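Local coordinates for RNA pseudouridylate synthase domain-containing protein 1 (Homo sapiens, PDB 5VBB) that is a probable RluA-family pseudouridine synthase that would bind RNA and convert selected uridines to pseudouridine, at residues 113-121 / 172-180; 184-192 / 200-208. All blocks are in the same frame, centred on the assembly; numbering follows the deposited sequence.

How the contacts relate
The two contacts follow one another along the chain and meet on helix 175-182: contact 1 uses Gln175, Val178 and His179, while the loops of contact 2 pack against Arg177. Their centres lie about 16 Å apart. Arg177 is the joint, its NH2 forming a salt bridge with Asp190 OD1 at 3.0 Å while its NE lies 3.5 Å from Met206 SD. The same guanidinium makes a salt bridge to Asp67, the active-site aspartate by similarity, and holds one sulfate. The side chains of Thr173 in contact 1 and Met206 in contact 2 come within about 6 and 5 Å of that of Asp67, so 172-180 and 200-208 both border the probable catalytic pocket.

Contact 1: 113-121 / 172-180; sequences TISHAIGRN and RTHQLRVHC. With SO4 (sulfate ion), chain D; SO4 (sulfate ion), chain C; SO4 (sulfate ion), chain B.
Ile114 lays its CG2 methyl over one face of the His179 imidazole, 3.6 Å from the ring centroid, a CH-pi contact. Its chi1 of -45° sets CG2 anti to the backbone N, on the side where the ring lies, while CD1 reaches along to His179 CB. Two residues on, the carbonyl of His116 meets the ring at its edge: His179 NE2 donates to His116 O at 2.8 Å, with 168° at the hydrogen and the oxygen almost exactly in the ring plane. Since His179 ND1 is hydrogen-bonded to Thr146, both ring nitrogens have partners and the rotation of the imidazole is fixed. Ile118 CD1 closes the opposite face at 3.8 Å from the centroid, leaving the ring sandwiched between two isoleucines, and the same methyl rests on Gln175 CG and Val178 CG1. In this way the three-stranded sheet containing strand 118-121 is fastened to a helix of the pseudouridine synthase domain, the axes of 118-121 and 175-180 at 95°. Further along, Arg120 extends toward a sulfate, probably from the crystallisation liquor but consistent with a place for RNA phosphate; NE donates to O1 of this chain D sulfate at 3.0 Å. Thr173 OG1 donates to its O4 at 2.6 Å, and Arg172, bent at chi2 and chi3, reaches O2 of the same sulfate through NH1 at 2.9 Å, while NH2 bonds the Pro143 carbonyl.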
ATOM      1  N   THR A 113      -6.438 -15.806  -1.668  1.00 35.31           N
ATOM      2  CA  THR A 113      -7.100 -14.981  -2.682  1.00 35.38           C
ATOM      3  C   THR A 113      -8.261 -14.359  -1.934  1.00 40.34           C
ATOM      4  O   THR A 113      -9.042 -15.090  -1.340  1.00 41.74           O
ATOM      5  CB  THR A 113      -7.606 -15.847  -3.837  1.00 45.78           C
ATOM      6  OG1 THR A 113      -6.491 -16.458  -4.452  1.00 43.06           O
ATOM      7  CG2 THR A 113      -8.325 -15.048  -4.872  1.00 44.89           C
ATOM      8  N   ILE A 114      -8.362 -13.039  -1.901  1.00 34.43           N
ATOM      9  CA  ILE A 114      -9.451 -12.352  -1.184  1.00 33.82           C
ATOM     10  C   ILE A 114     -10.271 -11.705  -2.255  1.00 37.63           C
ATOM     11  O   ILE A 114      -9.802 -10.776  -2.929  1.00 34.17           O
ATOM     12  CB  ILE A 114      -8.971 -11.304  -0.177  1.00 35.92           C
ATOM     13  CG1 ILE A 114      -7.788 -11.843   0.671  1.00 37.95           C
ATOM     14  CG2 ILE A 114     -10.171 -10.905   0.690  1.00 37.72           C
ATOM     15  CD1 ILE A 114      -7.062 -10.839   1.427  1.00 43.77           C
ATOM     16  N   SER A 115     -11.480 -12.195  -2.432  1.00 34.54           N
ATOM     17  CA  SER A 115     -12.339 -11.780  -3.540  1.00 35.19           C
ATOM     18  C   SER A 115     -13.641 -11.111  -3.104  1.00 41.62           C
ATOM     19  O   SER A 115     -14.394 -10.716  -3.978  1.00 39.88           O
ATOM     20  CB  SER A 115     -12.660 -13.013  -4.378  1.00 38.36           C
ATOM     21  OG  SER A 115     -13.385 -13.969  -3.619  1.00 41.82           O
ATOM     22  N   HIS A 116     -13.922 -10.979  -1.789  1.00 39.99           N
ATOM     23  CA  HIS A 116     -15.174 -10.363  -1.324  1.00 43.29           C
ATOM     24  C   HIS A 116     -15.285  -8.978  -1.909  1.00 42.89           C
ATOM     25  O   HIS A 116     -14.319  -8.218  -1.856  1.00 38.39           O
ATOM     26  CB  HIS A 116     -15.225 -10.200   0.200  1.00 47.69           C
ATOM     27  CG  HIS A 116     -15.214 -11.465   1.000  1.00 54.30           C
ATOM     28  ND1 HIS A 116     -15.678 -12.660   0.483  1.00 58.36           N
ATOM     29  CD2 HIS A 116     -14.796 -11.665   2.270  1.00 57.47           C
ATOM     30  CE1 HIS A 116     -15.529 -13.547   1.455  1.00 58.85           C
ATOM     31  NE2 HIS A 116     -14.979 -12.989   2.541  1.00 58.36           N
ATOM     32  N   ALA A 117     -16.457  -8.648  -2.452  1.00 40.95           N
ATOM     33  CA  ALA A 117     -16.703  -7.347  -3.065  1.00 38.68           C
ATOM     34  C   ALA A 117     -16.714  -6.259  -1.973  1.00 41.91           C
ATOM     35  O   ALA A 117     -17.107  -6.538  -0.848  1.00 40.99           O
ATOM     36  CB  ALA A 117     -18.012  -7.370  -3.839  1.00 38.74           C
ATOM     37  N   ILE A 118     -16.246  -5.044  -2.327  1.00 37.62           N
ATOM     38  CA  ILE A 118     -16.132  -3.890  -1.441  1.00 36.25           C
ATOM     39  C   ILE A 118     -17.125  -2.846  -1.875  1.00 40.71           C
ATOM     40  O   ILE A 118     -17.151  -2.479  -3.031  1.00 41.75           O
ATOM     41  CB  ILE A 118     -14.682  -3.355  -1.414  1.00 37.19           C
ATOM     42  CG1 ILE A 118     -13.763  -4.456  -0.865  1.00 36.54           C
ATOM     43  CG2 ILE A 118     -14.569  -2.075  -0.556  1.00 39.91           C
ATOM     44  CD1 ILE A 118     -12.262  -4.159  -0.809  1.00 33.36           C
ATOM     45  N   GLY A 119     -17.960  -2.414  -0.947  1.00 40.56           N
ATOM     46  CA  GLY A 119     -18.912  -1.341  -1.166  1.00 41.27           C
ATOM     47  C   GLY A 119     -18.627  -0.195  -0.226  1.00 44.64           C
ATOM     48  O   GLY A 119     -17.661  -0.225   0.545  1.00 40.48           O
ATOM     49  N   ARG A 120     -19.477   0.822  -0.270  1.00 45.72           N
ATOM     50  CA  ARG A 120     -19.334   1.981   0.601  1.00 46.16           C
ATOM     51  C   ARG A 120     -20.340   1.838   1.749  1.00 50.19           C
ATOM     52  O   ARG A 120     -21.445   1.300   1.599  1.00 47.04           O
ATOM     53  CB  ARG A 120     -19.445   3.288  -0.195  1.00 50.46           C
ATOM     54  CG  ARG A 120     -18.086   3.614  -0.815  1.00 63.31           C
ATOM     55  CD  ARG A 120     -18.113   4.585  -1.977  1.00 67.35           C
ATOM     56  NE  ARG A 120     -16.757   4.862  -2.469  1.00 65.15           N
ATOM     57  CZ  ARG A 120     -15.884   5.705  -1.914  1.00 73.36           C
ATOM     58  NH1 ARG A 120     -16.205   6.388  -0.818  1.00 57.40           N
ATOM     59  NH2 ARG A 120     -14.681   5.873  -2.451  1.00 64.33           N
ATOM     60  N   ASN A 121     -19.868   2.198   2.936  1.00 49.34           N
ATOM     61  CA  ASN A 121     -20.614   2.038   4.156  1.00 50.85           C
ATOM     62  C   ASN A 121     -21.620   3.187   4.280  1.00 57.82           C
ATOM     63  O   ASN A 121     -21.227   4.356   4.265  1.00 57.24           O
ATOM     64  CB  ASN A 121     -19.635   2.039   5.339  1.00 53.87           C
ATOM     65  CG  ASN A 121     -20.095   1.258   6.524  1.00 76.16           C
ATOM     66  OD1 ASN A 121     -21.285   0.989   6.700  1.00 77.04           O
ATOM     67  ND2 ASN A 121     -19.149   0.889   7.374  1.00 67.82           N
ATOM     68  N   ARG A 172     -10.119  -0.681  -5.385  1.00 34.97           N
ATOM     69  CA  ARG A 172     -11.187  -0.155  -4.510  1.00 33.73           C
ATOM     70  C   ARG A 172     -10.585   0.751  -3.459  1.00 36.00           C
ATOM     71  O   ARG A 172      -9.466   0.522  -3.053  1.00 33.60           O
ATOM     72  CB  ARG A 172     -11.964  -1.292  -3.818  1.00 33.88           C
ATOM     73  CG  ARG A 172     -12.508  -2.377  -4.726  1.00 35.79           C
ATOM     74  CD  ARG A 172     -13.879  -2.003  -5.264  1.00 35.77           C
ATOM     75  NE  ARG A 172     -13.788  -0.827  -6.140  1.00 40.36           N
ATOM     76  CZ  ARG A 172     -13.357  -0.828  -7.399  1.00 54.15           C
ATOM     77  NH1 ARG A 172     -13.304   0.307  -8.088  1.00 41.78           N
ATOM     78  NH2 ARG A 172     -12.981  -1.964  -7.987  1.00 37.24           N
ATOM     79  N   THR A 173     -11.333   1.720  -2.955  1.00 34.07           N
ATOM     80  CA  THR A 173     -10.821   2.597  -1.891  1.00 34.39           C
ATOM     81  C   THR A 173     -10.542   1.760  -0.641  1.00 36.90           C
ATOM     82  O   THR A 173     -11.302   0.856  -0.347  1.00 37.02           O
ATOM     83  CB  THR A 173     -11.820   3.732  -1.632  1.00 44.27           C
ATOM     84  OG1 THR A 173     -11.824   4.596  -2.763  1.00 43.94           O
ATOM     85  CG2 THR A 173     -11.498   4.526  -0.344  1.00 44.50           C
ATOM     86  N   HIS A 174      -9.399   1.968   0.015  1.00 34.76           N
ATOM     87  CA  HIS A 174      -8.985   1.209   1.215  1.00 34.86           C
ATOM     88  C   HIS A 174      -9.050  -0.325   1.017  1.00 37.09           C
ATOM     89  O   HIS A 174      -9.239  -1.066   1.982  1.00 34.94           O
ATOM     90  CB  HIS A 174      -9.832   1.601   2.418  1.00 36.02           C
ATOM     91  CG  HIS A 174      -9.869   3.068   2.715  1.00 39.60           C
ATOM     92  ND1 HIS A 174     -10.906   3.614   3.436  1.00 41.73           N
ATOM     93  CD2 HIS A 174      -9.008   4.053   2.379  1.00 40.75           C
ATOM     94  CE1 HIS A 174     -10.626   4.905   3.559  1.00 41.36           C
ATOM     95  NE2 HIS A 174      -9.510   5.217   2.918  1.00 40.81           N
ATOM     96  N   GLN A 175      -8.913  -0.799  -0.222  1.00 34.15           N
ATOM     97  CA  GLN A 175      -9.049  -2.232  -0.531  1.00 32.60           C
ATOM     98  C   GLN A 175      -8.271  -3.163   0.351  1.00 36.88           C
ATOM     99  O   GLN A 175      -8.822  -4.119   0.883  1.00 36.08           O
ATOM    100  CB  GLN A 175      -8.593  -2.510  -1.948  1.00 34.46           C
ATOM    101  CG  GLN A 175      -8.716  -3.974  -2.316  1.00 34.03           C
ATOM    102  CD  GLN A 175      -8.768  -4.242  -3.787  1.00 39.26           C
ATOM    103  OE1 GLN A 175      -9.403  -3.517  -4.569  1.00 34.31           O
ATOM    104  NE2 GLN A 175      -8.105  -5.293  -4.213  1.00 33.70           N
ATOM    105  N   LEU A 176      -6.978  -2.916   0.470  1.00 34.68           N
ATOM    106  CA  LEU A 176      -6.095  -3.828   1.199  1.00 35.46           C
ATOM    107  C   LEU A 176      -6.456  -3.838   2.669  1.00 39.22           C
ATOM    108  O   LEU A 176      -6.498  -4.892   3.295  1.00 38.66           O
ATOM    109  CB  LEU A 176      -4.631  -3.372   1.015  1.00 35.10           C
ATOM    110  CG  LEU A 176      -4.191  -3.276  -0.434  1.00 39.57           C
ATOM    111  CD1 LEU A 176      -2.831  -2.694  -0.541  1.00 43.28           C
ATOM    112  CD2 LEU A 176      -4.267  -4.621  -1.119  1.00 38.85           C
ATOM    113  N   ARG A 177      -6.779  -2.664   3.207  1.00 35.09           N
ATOM    114  CA  ARG A 177      -7.126  -2.571   4.614  1.00 35.47           C
ATOM    115  C   ARG A 177      -8.454  -3.225   4.898  1.00 39.14           C
ATOM    116  O   ARG A 177      -8.616  -3.871   5.933  1.00 38.73           O
ATOM    117  CB  ARG A 177      -7.178  -1.110   5.044  1.00 32.13           C
ATOM    118  CG  ARG A 177      -5.819  -0.429   4.982  1.00 33.19           C
ATOM    119  CD  ARG A 177      -5.981   1.059   4.811  1.00 37.17           C
ATOM    120  NE  ARG A 177      -6.415   1.651   6.079  1.00 43.05           N
ATOM    121  CZ  ARG A 177      -6.583   2.948   6.303  1.00 54.68           C
ATOM    122  NH1 ARG A 177      -6.387   3.831   5.332  1.00 42.96           N
ATOM    123  NH2 ARG A 177      -6.963   3.373   7.495  1.00 44.58           N
ATOM    124  N   VAL A 178      -9.415  -3.066   3.981  1.00 36.77           N
ATOM    125  CA  VAL A 178     -10.734  -3.670   4.187  1.00 36.24           C
ATOM    126  C   VAL A 178     -10.655  -5.193   4.059  1.00 38.13           C
ATOM    127  O   VAL A 178     -11.263  -5.918   4.866  1.00 36.33           O
ATOM    128  CB  VAL A 178     -11.752  -3.055   3.217  1.00 40.37           C
ATOM    129  CG1 VAL A 178     -13.090  -3.823   3.237  1.00 41.90           C
ATOM    130  CG2 VAL A 178     -11.953  -1.587   3.537  1.00 40.25           C
ATOM    131  N   HIS A 179      -9.965  -5.671   3.018  1.00 35.47           N
ATOM    132  CA  HIS A 179      -9.832  -7.100   2.767  1.00 34.14           C
ATOM    133  C   HIS A 179      -9.107  -7.831   3.915  1.00 37.93           C
ATOM    134  O   HIS A 179      -9.534  -8.919   4.297  1.00 35.44           O
ATOM    135  CB  HIS A 179      -9.124  -7.359   1.445  1.00 33.58           C
ATOM    136  CG  HIS A 179     -10.028  -7.505   0.243  1.00 35.39           C
ATOM    137  ND1 HIS A 179      -9.506  -7.574  -1.022  1.00 36.20           N
ATOM    138  CD2 HIS A 179     -11.380  -7.598   0.159  1.00 36.17           C
ATOM    139  CE1 HIS A 179     -10.547  -7.695  -1.841  1.00 35.61           C
ATOM    140  NE2 HIS A 179     -11.688  -7.780  -1.155  1.00 36.12           N
ATOM    141  N   CYS A 180      -7.999  -7.276   4.414  1.00 35.88           N
ATOM    142  CA  CYS A 180      -7.235  -7.936   5.500  1.00 35.76           C
ATOM    143  C   CYS A 180      -8.048  -7.969   6.812  1.00 39.03           C
ATOM    144  O   CYS A 180      -8.132  -9.009   7.469  1.00 35.55           O
ATOM    145  CB  CYS A 180      -5.889  -7.235   5.669  1.00 35.78           C
ATOM    146  SG  CYS A 180      -4.781  -7.506   4.260  1.00 38.52           S
TER
HETATM  147  S   SO4 D 303     -14.437   2.678  -4.993  1.00 49.49           S
HETATM  148  O1  SO4 D 303     -15.809   3.105  -4.733  1.00 52.31           O
HETATM  149  O2  SO4 D 303     -14.218   2.534  -6.448  1.00 51.62           O
HETATM  150  O3  SO4 D 303     -14.145   1.430  -4.271  1.00 43.47           O
HETATM  151  O4  SO4 D 303     -13.555   3.686  -4.487  1.00 51.10           O
HETATM  152  S   SO4 C 302     -10.855  -1.368 -10.782  1.00 78.41           S
HETATM  153  O1  SO4 C 302     -11.517  -2.648 -10.540  1.00 78.56           O
HETATM  154  O2  SO4 C 302     -11.758  -0.507 -11.502  1.00 78.48           O
HETATM  155  O3  SO4 C 302     -10.554  -0.695  -9.552  1.00 81.17           O
HETATM  156  O4  SO4 C 302      -9.620  -1.581 -11.522  1.00 81.34           O
HETATM  157  S   SO4 B 301      -6.131   7.325   6.197  1.00 51.06           S
HETATM  158  O1  SO4 B 301      -7.160   6.274   6.221  1.00 54.16           O
HETATM  159  O2  SO4 B 301      -6.720   8.511   5.564  1.00 52.21           O
HETATM  160  O3  SO4 B 301      -5.664   7.636   7.532  1.00 48.94           O
HETATM  161  O4  SO4 B 301      -4.968   6.861   5.448  1.00 46.76           O

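Contact 2: 184-192 / 200-208; sequences GHPVVGDLT and EDRPFRMML
Val188 and Gly189 present an acceptor and a donor to 200-208, and both are used. Met207 N donates to Val188 O at 2.8 Å and 171°, lying nearly in line with the carbonyl bond, while Met206 CA adds a CA-H...O contact to the same oxygen. Gly189 N gives its hydrogen to Glu200 OE1 at 2.7 Å, approaching from 49° above the carboxylate plane. The bend of Glu200 at chi2 (-52°) folds the acid back along the Asp190 backbone, and OE2 forms a salt bridge with Arg104 on strand 96-104. Were Glu200 an alanine, Gly189 N and Arg104 would probably both lose the carboxylate that now meets them. Gly189 sits in a type II turn from Val187 to Asp190, closed by Asp190 N on Val187 O, within the irregular connection between helix 175-182 and strand 208-216; a CB there would clash with Arg205 O. Asp190 OD1 accepts from Thr192 N in an Asx turn and also from Tyr193 N, and with the charge of Arg177 nearby these donors probably stabilise its negative charge. Met206 runs alongside Asp190 in the same direction, with SD 3.6 Å from Asp190 CG. Arg205 turns NE onto Met206 O at 2.8 Å, its NH2 bonding Ser71. Val188 CG1 meets Pro203 CG at 3.7 Å, and Val187 CG1 touches Met206 CG at 3.7 Å.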
ATOM      1  N   GLY A 184     -10.040 -11.205   9.198  1.00 41.23           N
ATOM      2  CA  GLY A 184      -9.746 -11.255  10.621  1.00 39.61           C
ATOM      3  C   GLY A 184      -8.282 -10.974  10.896  1.00 41.45           C
ATOM      4  O   GLY A 184      -7.815 -11.321  11.973  1.00 40.28           O
ATOM      5  N   HIS A 185      -7.532 -10.343   9.927  1.00 38.23           N
ATOM      6  CA  HIS A 185      -6.097 -10.033  10.060  1.00 35.63           C
ATOM      7  C   HIS A 185      -5.851  -8.601   9.683  1.00 38.73           C
ATOM      8  O   HIS A 185      -5.186  -8.322   8.676  1.00 38.22           O
ATOM      9  CB  HIS A 185      -5.268 -11.015   9.214  1.00 35.09           C
ATOM     10  CG  HIS A 185      -5.488 -12.430   9.642  1.00 38.40           C
ATOM     11  ND1 HIS A 185      -4.978 -12.902  10.827  1.00 40.73           N
ATOM     12  CD2 HIS A 185      -6.201 -13.417   9.057  1.00 38.38           C
ATOM     13  CE1 HIS A 185      -5.368 -14.161  10.921  1.00 39.00           C
ATOM     14  NE2 HIS A 185      -6.111 -14.504   9.873  1.00 38.62           N
ATOM     15  N   PRO A 186      -6.412  -7.654  10.462  1.00 36.33           N
ATOM     16  CA  PRO A 186      -6.264  -6.239  10.102  1.00 34.88           C
ATOM     17  C   PRO A 186      -4.826  -5.757  10.088  1.00 39.29           C
ATOM     18  O   PRO A 186      -3.965  -6.301  10.781  1.00 38.64           O
ATOM     19  CB  PRO A 186      -7.084  -5.500  11.175  1.00 38.13           C
ATOM     20  CG  PRO A 186      -7.274  -6.469  12.263  1.00 44.14           C
ATOM     21  CD  PRO A 186      -7.247  -7.822  11.681  1.00 40.05           C
ATOM     22  N   VAL A 187      -4.588  -4.653   9.367  1.00 35.81           N
ATOM     23  CA  VAL A 187      -3.267  -4.068   9.335  1.00 34.08           C
ATOM     24  C   VAL A 187      -2.964  -3.500  10.715  1.00 38.30           C
ATOM     25  O   VAL A 187      -3.791  -2.832  11.323  1.00 36.91           O
ATOM     26  CB  VAL A 187      -3.151  -2.983   8.242  1.00 37.04           C
ATOM     27  CG1 VAL A 187      -1.805  -2.280   8.315  1.00 36.53           C
ATOM     28  CG2 VAL A 187      -3.410  -3.555   6.868  1.00 36.11           C
ATOM     29  N   VAL A 188      -1.750  -3.769  11.200  1.00 36.45           N
ATOM     30  CA  VAL A 188      -1.281  -3.260  12.479  1.00 34.43           C
ATOM     31  C   VAL A 188      -1.230  -1.745  12.414  1.00 39.05           C
ATOM     32  O   VAL A 188      -0.692  -1.186  11.468  1.00 35.66           O
ATOM     33  CB  VAL A 188       0.100  -3.860  12.848  1.00 39.67           C
ATOM     34  CG1 VAL A 188       0.695  -3.169  14.068  1.00 39.63           C
ATOM     35  CG2 VAL A 188      -0.008  -5.378  13.090  1.00 39.85           C
ATOM     36  N   GLY A 189      -1.793  -1.097  13.427  1.00 37.44           N
ATOM     37  CA  GLY A 189      -1.856   0.355  13.526  1.00 36.38           C
ATOM     38  C   GLY A 189      -2.915   0.992  12.637  1.00 38.19           C
ATOM     39  O   GLY A 189      -2.918   2.222  12.451  1.00 37.30           O
ATOM     40  N   ASP A 190      -3.856   0.203  12.140  1.00 35.88           N
ATOM     41  CA  ASP A 190      -4.943   0.723  11.314  1.00 36.16           C
ATOM     42  C   ASP A 190      -6.031   1.298  12.212  1.00 41.05           C
ATOM     43  O   ASP A 190      -6.837   0.562  12.789  1.00 38.81           O
ATOM     44  CB  ASP A 190      -5.506  -0.340  10.381  1.00 37.76           C
ATOM     45  CG  ASP A 190      -6.419   0.206   9.301  1.00 43.05           C
ATOM     46  OD1 ASP A 190      -7.061   1.236   9.533  1.00 38.46           O
ATOM     47  OD2 ASP A 190      -6.583  -0.465   8.263  1.00 40.84           O
ATOM     48  N   LEU A 191      -6.071   2.623  12.281  1.00 38.29           N
ATOM     49  CA  LEU A 191      -7.003   3.336  13.155  1.00 41.15           C
ATOM     50  C   LEU A 191      -8.437   3.306  12.674  1.00 44.49           C
ATOM     51  O   LEU A 191      -9.321   3.576  13.464  1.00 45.20           O
ATOM     52  CB  LEU A 191      -6.555   4.792  13.325  1.00 42.24           C
ATOM     53  CG  LEU A 191      -5.172   4.986  13.947  1.00 46.12           C
ATOM     54  CD1 LEU A 191      -4.781   6.446  13.941  1.00 49.00           C
ATOM     55  CD2 LEU A 191      -5.126   4.413  15.343  1.00 47.85           C
ATOM     56  N   THR A 192      -8.681   2.981  11.414  1.00 42.29           N
ATOM     57  CA  THR A 192     -10.035   2.935  10.847  1.00 42.88           C
ATOM     58  C   THR A 192     -10.587   1.515  10.800  1.00 46.44           C
ATOM     59  O   THR A 192     -11.698   1.273  11.278  1.00 46.87           O
ATOM     60  CB  THR A 192      -9.953   3.555   9.451  1.00 47.49           C
ATOM     61  OG1 THR A 192      -9.444   4.862   9.619  1.00 44.35           O
ATOM     62  CG2 THR A 192     -11.286   3.627   8.719  1.00 47.62           C
ATOM     63  N   GLU A 200      -5.035  -0.293  18.248  1.00 44.75           N
ATOM     64  CA  GLU A 200      -4.279   0.204  17.089  1.00 42.15           C
ATOM     65  C   GLU A 200      -3.790   1.607  17.279  1.00 44.25           C
ATOM     66  O   GLU A 200      -3.053   2.097  16.444  1.00 41.84           O
ATOM     67  CB  GLU A 200      -5.119   0.096  15.813  1.00 42.16           C
ATOM     68  CG  GLU A 200      -5.575  -1.324  15.487  1.00 46.01           C
ATOM     69  CD  GLU A 200      -4.529  -2.424  15.453  1.00 48.11           C
ATOM     70  OE1 GLU A 200      -3.320  -2.107  15.465  1.00 43.78           O
ATOM     71  OE2 GLU A 200      -4.913  -3.613  15.400  1.00 51.99           O
ATOM     72  N   ASP A 201      -4.152   2.242  18.391  1.00 44.52           N
ATOM     73  CA  ASP A 201      -3.610   3.517  18.792  1.00 45.84           C
ATOM     74  C   ASP A 201      -2.158   3.369  19.317  1.00 49.65           C
ATOM     75  O   ASP A 201      -1.476   4.386  19.434  1.00 49.21           O
ATOM     76  CB  ASP A 201      -4.521   4.169  19.873  1.00 50.67           C
ATOM     77  CG  ASP A 201      -4.796   3.364  21.122  1.00 72.85           C
ATOM     78  OD1 ASP A 201      -4.863   2.115  21.025  1.00 76.84           O
ATOM     79  OD2 ASP A 201      -5.083   3.982  22.172  1.00 86.23           O
ATOM     80  N   ARG A 202      -1.676   2.136  19.640  1.00 44.14           N
ATOM     81  CA  ARG A 202      -0.358   1.972  20.254  1.00 44.78           C
ATOM     82  C   ARG A 202       0.796   1.905  19.232  1.00 45.41           C
ATOM     83  O   ARG A 202       1.831   2.438  19.565  1.00 43.11           O
ATOM     84  CB  ARG A 202      -0.337   0.750  21.189  1.00 48.42           C
ATOM     85  CG  ARG A 202      -1.392   0.873  22.293  1.00 55.61           C
ATOM     86  CD  ARG A 202      -1.116   0.056  23.531  1.00 69.20           C
ATOM     87  NE  ARG A 202      -1.470  -1.362  23.384  1.00 73.93           N
ATOM     88  CZ  ARG A 202      -2.324  -2.051  24.154  1.00 88.21           C
ATOM     89  NH1 ARG A 202      -3.004  -1.444  25.124  1.00 83.10           N
ATOM     90  NH2 ARG A 202      -2.534  -3.343  23.929  1.00 67.28           N
ATOM     91  N   PRO A 203       0.710   1.312  18.006  1.00 41.30           N
ATOM     92  CA  PRO A 203       1.867   1.355  17.092  1.00 40.11           C
ATOM     93  C   PRO A 203       2.168   2.769  16.585  1.00 44.25           C
ATOM     94  O   PRO A 203       1.300   3.639  16.557  1.00 42.83           O
ATOM     95  CB  PRO A 203       1.462   0.389  15.957  1.00 40.95           C
ATOM     96  CG  PRO A 203       0.379  -0.419  16.507  1.00 43.25           C
ATOM     97  CD  PRO A 203      -0.376   0.523  17.402  1.00 39.75           C
ATOM     98  N   PHE A 204       3.432   3.009  16.235  1.00 40.87           N
ATOM     99  CA  PHE A 204       3.861   4.346  15.828  1.00 41.71           C
ATOM    100  C   PHE A 204       3.310   4.732  14.479  1.00 44.02           C
ATOM    101  O   PHE A 204       3.337   5.911  14.141  1.00 42.36           O
ATOM    102  CB  PHE A 204       5.395   4.464  15.830  1.00 43.69           C
ATOM    103  CG  PHE A 204       6.110   3.990  14.584  1.00 43.95           C
ATOM    104  CD1 PHE A 204       6.503   2.659  14.449  1.00 45.59           C
ATOM    105  CD2 PHE A 204       6.529   4.896  13.623  1.00 44.11           C
ATOM    106  CE1 PHE A 204       7.329   2.265  13.410  1.00 44.74           C
ATOM    107  CE2 PHE A 204       7.300   4.484  12.536  1.00 44.71           C
ATOM    108  CZ  PHE A 204       7.697   3.168  12.431  1.00 41.65           C
ATOM    109  N   ARG A 205       2.835   3.747  13.687  1.00 38.61           N
ATOM    110  CA  ARG A 205       2.309   3.994  12.347  1.00 38.91           C
ATOM    111  C   ARG A 205       1.418   2.872  11.921  1.00 40.50           C
ATOM    112  O   ARG A 205       1.349   1.862  12.591  1.00 39.85           O
ATOM    113  CB  ARG A 205       3.471   4.075  11.373  1.00 34.38           C
ATOM    114  CG  ARG A 205       4.268   2.790  11.204  1.00 35.56           C
ATOM    115  CD  ARG A 205       5.129   2.841   9.949  1.00 38.28           C
ATOM    116  NE  ARG A 205       4.268   2.738   8.776  1.00 39.89           N
ATOM    117  CZ  ARG A 205       4.672   2.746   7.523  1.00 47.60           C
ATOM    118  NH1 ARG A 205       5.963   2.852   7.235  1.00 38.91           N
ATOM    119  NH2 ARG A 205       3.792   2.648   6.540  1.00 37.16           N
ATOM    120  N   MET A 206       0.769   3.029  10.791  1.00 37.12           N
ATOM    121  CA  MET A 206       0.005   1.952  10.204  1.00 35.48           C
ATOM    122  C   MET A 206       0.971   1.168   9.330  1.00 37.09           C
ATOM    123  O   MET A 206       1.670   1.769   8.523  1.00 34.74           O
ATOM    124  CB  MET A 206      -1.149   2.474   9.370  1.00 37.13           C
ATOM    125  CG  MET A 206      -2.014   1.366   8.892  1.00 37.53           C
ATOM    126  SD  MET A 206      -3.497   1.926   8.017  1.00 40.49           S
ATOM    127  CE  MET A 206      -2.749   2.406   6.448  1.00 36.96           C
ATOM    128  N   MET A 207       1.029  -0.153   9.497  1.00 34.44           N
ATOM    129  CA  MET A 207       2.000  -0.995   8.786  1.00 33.26           C
ATOM    130  C   MET A 207       1.521  -1.463   7.386  1.00 34.53           C
ATOM    131  O   MET A 207       1.370  -2.651   7.135  1.00 32.17           O
ATOM    132  CB  MET A 207       2.361  -2.214   9.650  1.00 35.38           C
ATOM    133  CG  MET A 207       2.770  -1.863  11.078  1.00 38.10           C
ATOM    134  SD  MET A 207       4.195  -0.744  11.172  1.00 39.80           S
ATOM    135  CE  MET A 207       4.205  -0.387  12.942  1.00 38.31           C
ATOM    136  N   LEU A 208       1.377  -0.519   6.466  1.00 31.83           N
ATOM    137  CA  LEU A 208       1.031  -0.773   5.074  1.00 32.61           C
ATOM    138  C   LEU A 208       1.947   0.110   4.272  1.00 37.08           C
ATOM    139  O   LEU A 208       2.089   1.269   4.617  1.00 36.12           O
ATOM    140  CB  LEU A 208      -0.464  -0.477   4.794  1.00 31.85           C
ATOM    141  CG  LEU A 208      -0.954  -0.753   3.373  1.00 35.28           C
ATOM    142  CD1 LEU A 208      -0.829  -2.245   3.029  1.00 35.69           C
ATOM    143  CD2 LEU A 208      -2.419  -0.385   3.227  1.00 35.95           C
TER